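Local coordinates for thioesterase domain-containing protein (Pyrococcus horikoshii, PDB 1IXL) that is of unknown function but adopts the hot-dog fold and, as in other members of the thioesterase superfamily, may hydrolyse acyl-CoA thioesters, at residues E29-T34 against G84-A89; L61-P66 against A91-D96; F77-K82 against V107-E112; K100-V105 against K118-V123. All blocks are in the same frame, centred on the assembly; numbering follows the deposited sequence.

Contact 1. Residues E29-T34 against G84-A89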
loop_
_atom_site.group_PDB
_atom_site.type_symbol
_atom_site.label_atom_id
_atom_site.label_comp_id
_atom_site.label_asym_id
_atom_site.label_seq_id
_atom_site.Cartn_x
_atom_site.Cartn_y
_atom_site.Cartn_z
ATOM N N GLU A 29 -0.090 -8.145 1.157
ATOM C CA GLU A 29 -0.399 -7.977 -0.250
ATOM C C GLU A 29 -1.821 -7.453 -0.344
ATOM O O GLU A 29 -2.734 -7.956 0.326
ATOM C CB GLU A 29 -0.257 -9.300 -1.014
ATOM C CG GLU A 29 1.181 -9.811 -1.092
ATOM C CD GLU A 29 1.313 -11.055 -1.954
ATOM O OE1 GLU A 29 0.282 -11.507 -2.511
ATOM O OE2 GLU A 29 2.449 -11.572 -2.079
ATOM N N VAL A 30 -1.998 -6.429 -1.172
ATOM C CA VAL A 30 -3.297 -5.795 -1.358
ATOM C C VAL A 30 -3.503 -5.577 -2.861
ATOM O O VAL A 30 -2.585 -5.167 -3.562
ATOM C CB VAL A 30 -3.347 -4.419 -0.647
ATOM C CG1 VAL A 30 -4.756 -3.858 -0.713
ATOM C CG2 VAL A 30 -2.868 -4.549 0.810
ATOM N N GLU A 31 -4.702 -5.855 -3.353
ATOM C CA GLU A 31 -4.966 -5.697 -4.776
ATOM C C GLU A 31 -5.981 -4.594 -5.023
ATOM O O GLU A 31 -6.831 -4.301 -4.172
ATOM C CB GLU A 31 -5.475 -7.013 -5.373
ATOM C CG GLU A 31 -6.683 -7.587 -4.664
ATOM C CD GLU A 31 -7.308 -8.764 -5.420
ATOM O OE1 GLU A 31 -6.545 -9.604 -5.946
ATOM O OE2 GLU A 31 -8.555 -8.845 -5.477
ATOM N N LEU A 32 -5.882 -3.975 -6.195
ATOM C CA LEU A 32 -6.799 -2.906 -6.545
ATOM C C LEU A 32 -7.137 -2.958 -8.029
ATOM O O LEU A 32 -6.241 -3.036 -8.880
ATOM C CB LEU A 32 -6.176 -1.539 -6.232
ATOM C CG LEU A 32 -6.911 -0.261 -6.675
ATOM C CD1 LEU A 32 -8.217 -0.110 -5.915
ATOM C CD2 LEU A 32 -6.024 0.960 -6.391
ATOM N N GLU A 33 -8.432 -2.943 -8.316
ATOM C CA GLU A 33 -8.922 -2.906 -9.693
ATOM C C GLU A 33 -9.112 -1.410 -9.941
ATOM O O GLU A 33 -9.882 -0.752 -9.228
ATOM C CB GLU A 33 -10.276 -3.621 -9.814
ATOM C CG GLU A 33 -10.174 -5.142 -9.862
ATOM C CD GLU A 33 -9.527 -5.638 -11.142
ATOM O OE1 GLU A 33 -9.283 -6.865 -11.246
ATOM O OE2 GLU A 33 -9.271 -4.801 -12.047
ATOM N N THR A 34 -8.394 -0.856 -10.907
ATOM C CA THR A 34 -8.545 0.568 -11.173
ATOM C C THR A 34 -9.867 0.841 -11.881
ATOM O O THR A 34 -10.315 0.032 -12.705
ATOM C CB THR A 34 -7.375 1.113 -11.995
ATOM O OG1 THR A 34 -7.245 0.377 -13.216
ATOM C CG2 THR A 34 -6.089 1.012 -11.191
ATOM N N GLY A 84 -8.660 0.001 -15.768
ATOM C CA GLY A 84 -8.888 -1.375 -16.168
ATOM C C GLY A 84 -7.751 -2.267 -15.698
ATOM O O GLY A 84 -7.910 -3.486 -15.623
ATOM N N ASP A 85 -6.594 -1.676 -15.404
ATOM C CA ASP A 85 -5.467 -2.456 -14.901
ATOM C C ASP A 85 -5.833 -2.941 -13.502
ATOM O O ASP A 85 -6.521 -2.251 -12.755
ATOM C CB ASP A 85 -4.179 -1.605 -14.788
ATOM C CG ASP A 85 -3.568 -1.251 -16.134
ATOM O OD1 ASP A 85 -4.034 -1.761 -17.182
ATOM O OD2 ASP A 85 -2.597 -0.467 -16.138
ATOM N N LYS A 86 -5.386 -4.141 -13.164
ATOM C CA LYS A 86 -5.600 -4.702 -11.844
ATOM C C LYS A 86 -4.195 -4.629 -11.259
ATOM O O LYS A 86 -3.232 -5.114 -11.883
ATOM C CB LYS A 86 -6.036 -6.163 -11.922
ATOM C CG LYS A 86 -6.141 -6.834 -10.557
ATOM C CD LYS A 86 -5.996 -8.340 -10.676
ATOM C CE LYS A 86 -5.507 -8.946 -9.378
ATOM N NZ LYS A 86 -6.408 -8.551 -8.266
ATOM N N LEU A 87 -4.070 -4.022 -10.088
ATOM C CA LEU A 87 -2.767 -3.859 -9.451
ATOM C C LEU A 87 -2.645 -4.634 -8.150
ATOM O O LEU A 87 -3.630 -4.803 -7.442
ATOM C CB LEU A 87 -2.514 -2.377 -9.138
ATOM C CG LEU A 87 -2.723 -1.342 -10.257
ATOM C CD1 LEU A 87 -2.464 0.080 -9.696
ATOM C CD2 LEU A 87 -1.778 -1.631 -11.432
ATOM N N VAL A 88 -1.434 -5.101 -7.853
ATOM C CA VAL A 88 -1.178 -5.803 -6.600
ATOM C C VAL A 88 0.070 -5.212 -5.929
ATOM O O VAL A 88 1.158 -5.241 -6.481
ATOM C CB VAL A 88 -0.926 -7.314 -6.787
ATOM C CG1 VAL A 88 -0.656 -7.964 -5.412
ATOM C CG2 VAL A 88 -2.120 -7.976 -7.462
ATOM N N ALA A 89 -0.100 -4.682 -4.729
ATOM C CA ALA A 89 1.020 -4.126 -3.998
ATOM C C ALA A 89 1.534 -5.187 -3.017
ATOM O O ALA A 89 0.743 -5.798 -2.306
ATOM C CB ALA A 89 0.564 -2.884 -3.244
HETATM O O HOH W 1 -9.227 -5.638 -14.690
#

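Contact 2. Residues L61-P66 against A91-D96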
loop_
_atom_site.group_PDB
_atom_site.type_symbol
_atom_site.label_atom_id
_atom_site.label_comp_id
_atom_site.label_asym_id
_atom_site.label_seq_id
_atom_site.Cartn_x
_atom_site.Cartn_y
_atom_site.Cartn_z
ATOM N N LEU A 61 -0.233 -2.440 6.351
ATOM C CA LEU A 61 -0.570 -3.823 6.729
ATOM C C LEU A 61 0.644 -4.708 6.910
ATOM O O LEU A 61 0.559 -5.741 7.573
ATOM C CB LEU A 61 -1.557 -4.465 5.734
ATOM C CG LEU A 61 -2.904 -3.726 5.685
ATOM C CD1 LEU A 61 -3.921 -4.480 4.824
ATOM C CD2 LEU A 61 -3.438 -3.561 7.086
ATOM N N ALA A 62 1.776 -4.325 6.331
ATOM C CA ALA A 62 2.980 -5.109 6.533
ATOM C C ALA A 62 3.398 -4.910 8.002
ATOM O O ALA A 62 4.029 -5.785 8.596
ATOM C CB ALA A 62 4.085 -4.667 5.584
ATOM N N VAL A 63 3.045 -3.767 8.593
ATOM C CA VAL A 63 3.380 -3.529 10.008
ATOM C C VAL A 63 2.218 -4.053 10.836
ATOM O O VAL A 63 2.414 -4.719 11.847
ATOM C CB VAL A 63 3.610 -2.038 10.292
ATOM C CG1 VAL A 63 3.886 -1.821 11.795
ATOM C CG2 VAL A 63 4.796 -1.538 9.443
ATOM N N ASN A 64 1.008 -3.718 10.406
ATOM C CA ASN A 64 -0.220 -4.200 11.022
ATOM C C ASN A 64 -0.311 -4.023 12.532
ATOM O O ASN A 64 -0.619 -4.960 13.266
ATOM C CB ASN A 64 -0.415 -5.679 10.657
ATOM C CG ASN A 64 -1.819 -6.179 10.958
ATOM O OD1 ASN A 64 -2.793 -5.438 10.831
ATOM N ND2 ASN A 64 -1.932 -7.454 11.349
ATOM N N GLU A 65 -0.059 -2.801 12.976
ATOM C CA GLU A 65 -0.128 -2.445 14.381
ATOM C C GLU A 65 -1.225 -1.386 14.388
ATOM O O GLU A 65 -1.234 -0.514 13.531
ATOM C CB GLU A 65 1.210 -1.853 14.808
ATOM C CG GLU A 65 1.578 -2.167 16.208
ATOM C CD GLU A 65 2.381 -3.440 16.323
ATOM O OE1 GLU A 65 3.614 -3.380 16.098
ATOM O OE2 GLU A 65 1.780 -4.495 16.631
ATOM N N PRO A 66 -2.167 -1.442 15.346
ATOM C CA PRO A 66 -3.265 -0.466 15.410
ATOM C C PRO A 66 -2.940 1.009 15.144
ATOM O O PRO A 66 -3.589 1.666 14.311
ATOM C CB PRO A 66 -3.827 -0.673 16.813
ATOM C CG PRO A 66 -3.621 -2.171 17.028
ATOM C CD PRO A 66 -2.232 -2.396 16.474
ATOM N N ALA A 91 4.161 -5.546 0.081
ATOM C CA ALA A 91 4.914 -4.785 1.087
ATOM C C ALA A 91 5.643 -5.654 2.112
ATOM O O ALA A 91 5.051 -6.555 2.685
ATOM C CB ALA A 91 3.954 -3.849 1.820
ATOM N N LYS A 92 6.928 -5.382 2.340
ATOM C CA LYS A 92 7.693 -6.150 3.328
ATOM C C LYS A 92 8.522 -5.236 4.230
ATOM O O LYS A 92 9.135 -4.286 3.756
ATOM C CB LYS A 92 8.627 -7.152 2.644
ATOM C CG LYS A 92 9.456 -7.973 3.665
ATOM C CD LYS A 92 10.230 -9.106 3.025
ATOM C CE LYS A 92 11.333 -8.616 2.107
ATOM N NZ LYS A 92 12.240 -9.755 1.718
ATOM N N ILE A 93 8.505 -5.496 5.535
ATOM C CA ILE A 93 9.304 -4.704 6.451
ATOM C C ILE A 93 10.745 -5.100 6.139
ATOM O O ILE A 93 11.082 -6.279 6.188
ATOM C CB ILE A 93 8.993 -5.042 7.914
ATOM C CG1 ILE A 93 7.571 -4.591 8.260
ATOM C CG2 ILE A 93 9.994 -4.347 8.831
ATOM C CD1 ILE A 93 7.154 -4.946 9.686
ATOM N N ILE A 94 11.583 -4.134 5.769
ATOM C CA ILE A 94 12.969 -4.462 5.451
ATOM C C ILE A 94 13.939 -4.027 6.547
ATOM O O ILE A 94 15.107 -4.434 6.548
ATOM C CB ILE A 94 13.435 -3.863 4.093
ATOM C CG1 ILE A 94 13.236 -2.341 4.077
ATOM C CG2 ILE A 94 12.693 -4.543 2.938
ATOM C CD1 ILE A 94 13.969 -1.657 2.917
ATOM N N GLU A 95 13.455 -3.200 7.469
ATOM C CA GLU A 95 14.260 -2.748 8.593
ATOM C C GLU A 95 13.351 -2.488 9.768
ATOM O O GLU A 95 12.399 -1.711 9.676
ATOM C CB GLU A 95 15.013 -1.456 8.270
ATOM C CG GLU A 95 16.281 -1.637 7.469
ATOM C CD GLU A 95 16.982 -0.313 7.197
ATOM O OE1 GLU A 95 17.419 0.344 8.167
ATOM O OE2 GLU A 95 17.086 0.064 6.014
ATOM N N ASP A 96 13.618 -3.151 10.882
ATOM C CA ASP A 96 12.800 -2.919 12.057
ATOM C C ASP A 96 13.645 -2.125 13.035
ATOM O O ASP A 96 14.600 -2.645 13.611
ATOM C CB ASP A 96 12.366 -4.230 12.697
ATOM C CG ASP A 96 11.353 -4.013 13.797
ATOM O OD1 ASP A 96 11.652 -3.235 14.736
ATOM O OD2 ASP A 96 10.255 -4.608 13.715
#

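Contact 3. Residues F77-K82 against V107-E112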
loop_
_atom_site.group_PDB
_atom_site.type_symbol
_atom_site.label_atom_id
_atom_site.label_comp_id
_atom_site.label_asym_id
_atom_site.label_seq_id
_atom_site.Cartn_x
_atom_site.Cartn_y
_atom_site.Cartn_z
ATOM N N PHE A 77 7.611 6.061 -9.949
ATOM C CA PHE A 77 6.545 5.491 -10.750
ATOM C C PHE A 77 7.306 4.986 -11.965
ATOM O O PHE A 77 7.904 5.759 -12.694
ATOM C CB PHE A 77 5.542 6.579 -11.116
ATOM C CG PHE A 77 4.812 7.139 -9.922
ATOM C CD1 PHE A 77 5.448 8.027 -9.049
ATOM C CD2 PHE A 77 3.510 6.765 -9.661
ATOM C CE1 PHE A 77 4.777 8.530 -7.929
ATOM C CE2 PHE A 77 2.823 7.265 -8.536
ATOM C CZ PHE A 77 3.470 8.147 -7.677
ATOM N N THR A 78 7.281 3.685 -12.173
ATOM C CA THR A 78 8.062 3.081 -13.244
ATOM C C THR A 78 7.328 2.846 -14.560
ATOM O O THR A 78 7.952 2.850 -15.631
ATOM C CB THR A 78 8.670 1.762 -12.737
ATOM O OG1 THR A 78 7.620 0.896 -12.303
ATOM C CG2 THR A 78 9.576 2.031 -11.526
ATOM N N LYS A 79 6.022 2.633 -14.481
ATOM C CA LYS A 79 5.182 2.411 -15.678
ATOM C C LYS A 79 3.818 3.049 -15.472
ATOM O O LYS A 79 3.279 3.001 -14.368
ATOM C CB LYS A 79 4.959 0.926 -15.931
ATOM C CG LYS A 79 6.168 0.157 -16.406
ATOM C CD LYS A 79 5.754 -1.287 -16.662
ATOM C CE LYS A 79 6.705 -1.983 -17.627
ATOM N NZ LYS A 79 8.085 -2.015 -17.080
ATOM N N PRO A 80 3.237 3.650 -16.533
ATOM C CA PRO A 80 1.925 4.285 -16.416
ATOM C C PRO A 80 0.840 3.248 -16.181
ATOM O O PRO A 80 0.929 2.124 -16.664
ATOM C CB PRO A 80 1.773 5.006 -17.756
ATOM C CG PRO A 80 2.472 4.040 -18.723
ATOM C CD PRO A 80 3.728 3.703 -17.928
ATOM N N VAL A 81 -0.187 3.618 -15.424
ATOM C CA VAL A 81 -1.278 2.698 -15.135
ATOM C C VAL A 81 -2.504 3.191 -15.891
ATOM O O VAL A 81 -2.795 4.387 -15.909
ATOM C CB VAL A 81 -1.575 2.647 -13.596
ATOM C CG1 VAL A 81 -2.853 1.861 -13.317
ATOM C CG2 VAL A 81 -0.407 2.000 -12.876
ATOM N N LYS A 82 -3.215 2.262 -16.518
ATOM C CA LYS A 82 -4.392 2.606 -17.305
ATOM C C LYS A 82 -5.658 2.053 -16.664
ATOM O O LYS A 82 -5.632 0.978 -16.081
ATOM C CB LYS A 82 -4.200 2.059 -18.736
ATOM C CG LYS A 82 -5.409 1.396 -19.345
ATOM C CD LYS A 82 -5.086 0.743 -20.695
ATOM C CE LYS A 82 -4.891 1.778 -21.783
ATOM N NZ LYS A 82 -6.125 2.592 -22.006
ATOM N N VAL A 107 4.538 -2.275 -6.530
ATOM C CA VAL A 107 3.194 -2.493 -7.016
ATOM C C VAL A 107 3.330 -3.118 -8.398
ATOM O O VAL A 107 4.060 -2.596 -9.239
ATOM C CB VAL A 107 2.412 -1.185 -7.111
ATOM C CG1 VAL A 107 1.006 -1.464 -7.654
ATOM C CG2 VAL A 107 2.332 -0.528 -5.716
ATOM N N TYR A 108 2.628 -4.234 -8.610
ATOM C CA TYR A 108 2.679 -4.972 -9.880
ATOM C C TYR A 108 1.392 -4.975 -10.684
ATOM O O TYR A 108 0.292 -4.856 -10.138
ATOM C CB TYR A 108 3.011 -6.460 -9.629
ATOM C CG TYR A 108 4.317 -6.727 -8.905
ATOM C CD1 TYR A 108 4.418 -6.580 -7.516
ATOM C CD2 TYR A 108 5.461 -7.083 -9.614
ATOM C CE1 TYR A 108 5.638 -6.774 -6.854
ATOM C CE2 TYR A 108 6.679 -7.285 -8.970
ATOM C CZ TYR A 108 6.766 -7.127 -7.592
ATOM O OH TYR A 108 7.983 -7.306 -6.963
ATOM N N ARG A 109 1.541 -5.126 -11.995
ATOM C CA ARG A 109 0.395 -5.286 -12.890
ATOM C C ARG A 109 0.889 -6.585 -13.520
ATOM O O ARG A 109 1.758 -6.570 -14.380
ATOM C CB ARG A 109 0.311 -4.175 -13.935
ATOM C CG ARG A 109 -0.838 -4.383 -14.927
ATOM C CD ARG A 109 -0.911 -3.207 -15.861
ATOM N NE ARG A 109 0.367 -3.015 -16.526
ATOM C CZ ARG A 109 0.835 -1.827 -16.889
ATOM N NH1 ARG A 109 0.120 -0.737 -16.642
ATOM N NH2 ARG A 109 2.015 -1.728 -17.486
ATOM N N GLU A 110 0.366 -7.707 -13.031
ATOM C CA GLU A 110 0.821 -9.021 -13.461
ATOM C C GLU A 110 2.300 -9.085 -13.059
ATOM O O GLU A 110 2.603 -9.002 -11.863
ATOM C CB GLU A 110 0.602 -9.204 -14.962
ATOM C CG GLU A 110 -0.877 -9.039 -15.324
ATOM C CD GLU A 110 -1.200 -9.453 -16.734
ATOM O OE1 GLU A 110 -0.559 -8.931 -17.671
ATOM O OE2 GLU A 110 -2.104 -10.301 -16.911
ATOM N N GLU A 111 3.226 -9.197 -14.006
ATOM C CA GLU A 111 4.644 -9.275 -13.619
ATOM C C GLU A 111 5.409 -7.959 -13.662
ATOM O O GLU A 111 6.527 -7.869 -13.164
ATOM C CB GLU A 111 5.389 -10.293 -14.497
ATOM C CG GLU A 111 4.959 -11.735 -14.308
ATOM C CD GLU A 111 5.063 -12.180 -12.867
ATOM O OE1 GLU A 111 4.236 -11.720 -12.044
ATOM O OE2 GLU A 111 5.974 -12.983 -12.556
ATOM N N GLU A 112 4.812 -6.939 -14.258
ATOM C CA GLU A 112 5.475 -5.650 -14.376
ATOM C C GLU A 112 5.381 -4.793 -13.116
ATOM O O GLU A 112 4.342 -4.737 -12.467
ATOM C CB GLU A 112 4.858 -4.839 -15.508
ATOM C CG GLU A 112 4.544 -5.596 -16.775
ATOM C CD GLU A 112 3.550 -4.828 -17.633
ATOM O OE1 GLU A 112 2.384 -5.278 -17.758
ATOM O OE2 GLU A 112 3.929 -3.765 -18.165
HETATM O O HOH W 2 2.642 0.588 -18.740
#

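Contact 4. Residues K100-V105 against K118-V123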
loop_
_atom_site.group_PDB
_atom_site.type_symbol
_atom_site.label_atom_id
_atom_site.label_comp_id
_atom_site.label_asym_id
_atom_site.label_seq_id
_atom_site.Cartn_x
_atom_site.Cartn_y
_atom_site.Cartn_z
ATOM N N LYS A 100 9.971 2.476 14.706
ATOM C CA LYS A 100 10.029 2.911 13.320
ATOM C C LYS A 100 10.304 1.677 12.485
ATOM O O LYS A 100 11.169 0.857 12.834
ATOM C CB LYS A 100 11.139 3.938 13.068
ATOM C CG LYS A 100 11.063 4.499 11.633
ATOM C CD LYS A 100 12.086 5.593 11.316
ATOM C CE LYS A 100 13.384 5.006 10.778
ATOM N NZ LYS A 100 14.320 6.046 10.271
ATOM N N LYS A 101 9.571 1.555 11.378
ATOM C CA LYS A 101 9.702 0.428 10.472
ATOM C C LYS A 101 9.916 0.925 9.039
ATOM O O LYS A 101 9.215 1.818 8.585
ATOM C CB LYS A 101 8.421 -0.402 10.521
ATOM C CG LYS A 101 7.922 -0.698 11.938
ATOM C CD LYS A 101 8.784 -1.755 12.610
ATOM C CE LYS A 101 8.226 -2.166 13.974
ATOM N NZ LYS A 101 6.798 -2.579 13.917
ATOM N N ILE A 102 10.899 0.371 8.341
ATOM C CA ILE A 102 11.133 0.761 6.950
ATOM C C ILE A 102 10.520 -0.368 6.119
ATOM O O ILE A 102 10.886 -1.530 6.260
ATOM C CB ILE A 102 12.630 0.911 6.641
ATOM C CG1 ILE A 102 13.217 2.048 7.479
ATOM C CG2 ILE A 102 12.836 1.227 5.166
ATOM C CD1 ILE A 102 14.750 2.187 7.354
ATOM N N VAL A 103 9.562 -0.026 5.269
ATOM C CA VAL A 103 8.874 -1.034 4.472
ATOM C C VAL A 103 9.104 -0.773 2.997
ATOM O O VAL A 103 8.962 0.354 2.539
ATOM C CB VAL A 103 7.371 -0.973 4.756
ATOM C CG1 VAL A 103 6.629 -2.015 3.935
ATOM C CG2 VAL A 103 7.136 -1.169 6.257
ATOM N N GLU A 104 9.482 -1.804 2.259
ATOM C CA GLU A 104 9.686 -1.637 0.832
ATOM C C GLU A 104 8.393 -2.119 0.187
ATOM O O GLU A 104 7.804 -3.109 0.625
ATOM C CB GLU A 104 10.867 -2.484 0.346
ATOM C CG GLU A 104 11.069 -2.428 -1.164
ATOM C CD GLU A 104 12.359 -3.093 -1.607
ATOM O OE1 GLU A 104 12.618 -4.234 -1.155
ATOM O OE2 GLU A 104 13.106 -2.475 -2.404
ATOM N N VAL A 105 7.925 -1.411 -0.830
ATOM C CA VAL A 105 6.699 -1.826 -1.493
ATOM C C VAL A 105 6.900 -1.755 -2.998
ATOM O O VAL A 105 7.537 -0.833 -3.522
ATOM C CB VAL A 105 5.485 -0.904 -1.134
ATOM C CG1 VAL A 105 4.241 -1.419 -1.811
ATOM C CG2 VAL A 105 5.259 -0.850 0.370
ATOM N N LYS A 118 9.993 3.165 -0.745
ATOM C CA LYS A 118 10.347 2.885 0.634
ATOM C C LYS A 118 9.375 3.700 1.474
ATOM O O LYS A 118 9.197 4.895 1.230
ATOM C CB LYS A 118 11.772 3.328 0.947
ATOM C CG LYS A 118 12.840 2.420 0.373
ATOM C CD LYS A 118 14.137 2.530 1.175
ATOM C CE LYS A 118 15.297 1.922 0.393
ATOM N NZ LYS A 118 14.814 0.866 -0.547
ATOM N N PHE A 119 8.730 3.054 2.436
ATOM C CA PHE A 119 7.771 3.728 3.302
ATOM C C PHE A 119 8.274 3.653 4.750
ATOM O O PHE A 119 8.522 2.563 5.277
ATOM C CB PHE A 119 6.394 3.067 3.159
ATOM C CG PHE A 119 5.790 3.234 1.784
ATOM C CD1 PHE A 119 6.349 2.596 0.682
ATOM C CD2 PHE A 119 4.719 4.099 1.585
ATOM C CE1 PHE A 119 5.844 2.829 -0.617
ATOM C CE2 PHE A 119 4.211 4.334 0.308
ATOM C CZ PHE A 119 4.771 3.705 -0.788
ATOM N N TYR A 120 8.437 4.821 5.369
ATOM C CA TYR A 120 8.930 4.938 6.743
ATOM C C TYR A 120 7.711 5.091 7.631
ATOM O O TYR A 120 7.061 6.146 7.657
ATOM C CB TYR A 120 9.881 6.142 6.860
ATOM C CG TYR A 120 11.042 6.070 5.891
ATOM C CD1 TYR A 120 10.828 6.170 4.519
ATOM C CD2 TYR A 120 12.352 5.863 6.341
ATOM C CE1 TYR A 120 11.876 6.066 3.617
ATOM C CE2 TYR A 120 13.406 5.753 5.446
ATOM C CZ TYR A 120 13.160 5.856 4.086
ATOM O OH TYR A 120 14.178 5.741 3.175
ATOM N N CYS A 121 7.421 4.010 8.352
ATOM C CA CYS A 121 6.254 3.893 9.206
ATOM C C CYS A 121 6.568 3.965 10.705
ATOM O O CYS A 121 7.632 3.517 11.156
ATOM C CB CYS A 121 5.551 2.562 8.898
ATOM S SG CYS A 121 5.462 2.156 7.102
ATOM N N TYR A 122 5.620 4.522 11.460
ATOM C CA TYR A 122 5.786 4.677 12.903
ATOM C C TYR A 122 4.633 4.099 13.685
ATOM O O TYR A 122 3.480 4.412 13.414
ATOM C CB TYR A 122 5.883 6.162 13.261
ATOM C CG TYR A 122 7.139 6.809 12.759
ATOM C CD1 TYR A 122 8.330 6.725 13.490
ATOM C CD2 TYR A 122 7.154 7.473 11.539
ATOM C CE1 TYR A 122 9.512 7.294 13.013
ATOM C CE2 TYR A 122 8.317 8.040 11.045
ATOM C CZ TYR A 122 9.495 7.948 11.782
ATOM O OH TYR A 122 10.649 8.474 11.270
ATOM N N VAL A 123 4.954 3.275 14.672
ATOM C CA VAL A 123 3.937 2.716 15.536
ATOM C C VAL A 123 3.925 3.664 16.737
ATOM O O VAL A 123 4.915 3.765 17.478
ATOM C CB VAL A 123 4.323 1.294 15.956
ATOM C CG1 VAL A 123 3.292 0.730 16.914
ATOM C CG2 VAL A 123 4.437 0.414 14.706
#

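Contact 1. Residues E29-T34 against G84-A89
Val30 and Ala89, and likewise Leu32 and Leu87, face each other as antiparallel hydrogen-bonded pairs, each exchanging two backbone bonds. The shorter bond of the first pair runs from Ala89 N to Val30 O at 2.8 Å. Past the end of the regular strand, Asp85 O takes two donors from one residue: Thr34 N at 3.0 Å, nearly in line with the carbonyl, and Thr34 OG1 at 2.8 Å, on a lone pair. The hydroxyl gets there because OG1 sits between the backbone N and the carbonyl carbon (chi1 56°); it also accepts a weak bond from Gly84 N.

The charged groups gather on the face carrying Glu31, Glu33, Lys86 and Val88. Lys86 bends at its last torsion and brings NZ to 2.6 Å from Glu31 OE1, a salt bridge in which NZ comes from above the carboxylate plane. Glu33 crosses the aliphatic part of the same lysine at a slant, with Glu33 OE1 3.2 Å from Lys86 CG, while a water links Glu33 OE2 to Gly84 O.

The apolar side chains take the other face. Thr34 CG2 meets Leu87 CD1 at 4.0 Å, and Val30, Leu87 and Ala89 all rest on Leu54 of helix 48-63. The chemistry thus divides by face: two acids probably help hold Lys86 in its charged form on the outer side, while hydrocarbon is turned to the helix.

Contact 2. Residues L61-P66 against A91-D96
Ile93 reaches Ala62 and Val63 with its long branch: CG1 stands anti to the carbonyl carbon (chi1 -68°) and CD1 continues the extended line (chi2 177°), which carries the methyl onto the last turn of the helix. Val63 answers with CG2, placed beside its own backbone N by a chi1 of 177°, and the two side chains meet at about a right angle.

The contact is wholly apolar in its side chains, with no hydrogen bond between the segments. Ile93 CD1 lies 3.4 Å from Ala62 O and 4.0 Å from Val63 CA, so the methyl is set against the helix backbone itself. The touch on the valine side chain is lighter, Ile93 CD1 to Val63 CG2 at 4.2 Å. Earlier on the strand the packing is alanine on alanine, Ala62 CB to Ala91 CB at 3.9 Å, and Ala62 CB also rests 3.6 Å from Ala91 O. Two such small side chains let helix and strand come close.

Just beyond, the helix ends: Asn64 takes positive phi, and its side-chain amide bonds to the backbone of Glu5 and Arg7. The strand has its own irregularity, a classic beta bulge in which Ile94 and Glu95 both face Ile102. A long helix lying against the concave side of an antiparallel sheet is the hallmark of the hot-dog fold, and this contact packs the helix's C-terminal end against strand 86-97.

Contact 3. Residues F77-K82 against V107-E112
Arg109 reaches across to the loop and gives NH1 to Pro80 O, 3.0 Å away. The acceptor lies near the guanidinium plane, the donor lies in the carbonyl plane, and the N-H...O angle is 156°. A water braces the same junction, donating to Pro80 O and accepting from Arg109 NH2 at 2.7 Å. Next to it Lys79 passes its CD 3.9 Å from Arg109 NH2, while its CE comes within 3.3 Å of Glu112 OE2; the lysine and glutamate side chains cross at about a right angle, and the aliphatic part of the lysine does the touching.

What aims the guanidinium is a second set of bonds at its edge. Arg109 grips Glu112 side-on, Arg109 NE to Glu112 OE1 at 3.3 Å and Arg109 NH2 to Glu112 OE2 at 2.9 Å, both oxygens being approached from above the carboxylate plane. The type II' turn from Arg109 to Glu112 brings these two residues together, and their backbones exchange two hydrogen bonds. Arg109 is extended as far as CD and then bends (chi3 56°), swinging its head toward the loop. Asp85 takes NH1 as well, in a salt bridge, so carboxylates from two parts of the chain fix the group. A leucine in place of Arg109 would probably leave Pro80 O without this donor and Glu112 and Asp85 without their shared positive mate.

Further out, Arg109 lies on Leu87 of strand 86-97, and Val81 is buried between that leucine, Val114 of strand 112-123 and Thr51 of helix 48-63. The loop after strand 68-77 is thereby tied to the turn joining strands 100-109 and 112-123.

Contact 4. Residues K100-V105 against K118-V123
Phe119 N gives the shortest polar bond here, 2.7 Å to Val103 O, and Val103 N returns one to Phe119 O. Lys101 and Cys121 repeat the exchange at the other hydrogen-bonded pair, with Cys121 N at 2.8 Å from Lys101 O. The strands run antiparallel at 154°, and side chains alternate between two unlike faces.

On the face of Lys101, Val103, Phe119 and Cys121 the packing is mostly hydrocarbon and sulfur. Val105 CG2 comes to 3.6 Å from Phe119 CD1, the valine crossing the phenylalanine at about a right angle, and Val103 CG2 lies 3.8 Å from Cys121 SG. Ala55 of helix 48-63 touches both Val105 and Phe119, which places these residues in the core. Lys101 is the exception, its NZ near Val123 CG2 and in a long, weak ion pair with Glu65.

The opposite face is mixed. Lys100 and Tyr122 run side by side in the same direction: Lys100 CG stands anti to the backbone N (chi1 -173°), which lays the chain along the ring, with Lys100 CD 3.2 Å from Tyr122 OH and Lys100 CG 3.5 Å from Tyr122 CE1. With Tyr122 cut back to an alanine, the methylenes of Lys100 would probably lose this flank and the chain be set free to turn. Ile102 CG1 packs 4.1 Å from Tyr120 CD2, and the hydroxyl of Tyr120 is bonded to Glu74.

Backbone bonds and apolar packing therefore do the joining; Glu104 and Lys118, short of a salt bridge, probably add only a diffuse attraction.

All four contacts lie on or beside one antiparallel sheet and the helix 48-63, contact 3 tying a loop to it. Contacts 1 and 2 share strand 86-97 but lie at its two ends, centres about 19 Å apart and on opposite sides of the chain's centre. Contact 3 is close to contact 1 (centres about 9 Å apart), joined to it by the salt bridge between Asp85 and Arg109; contact 4 is close to contact 2 (centres about 7 Å apart), where strands 86-97 and 100-109 run together. Along the chain contacts 1, 2 and 3 interleave, whereas contact 4 opens only after contacts 1 and 2 have closed. Near and distant parts of the sequence are thus woven into a single hot-dog domain.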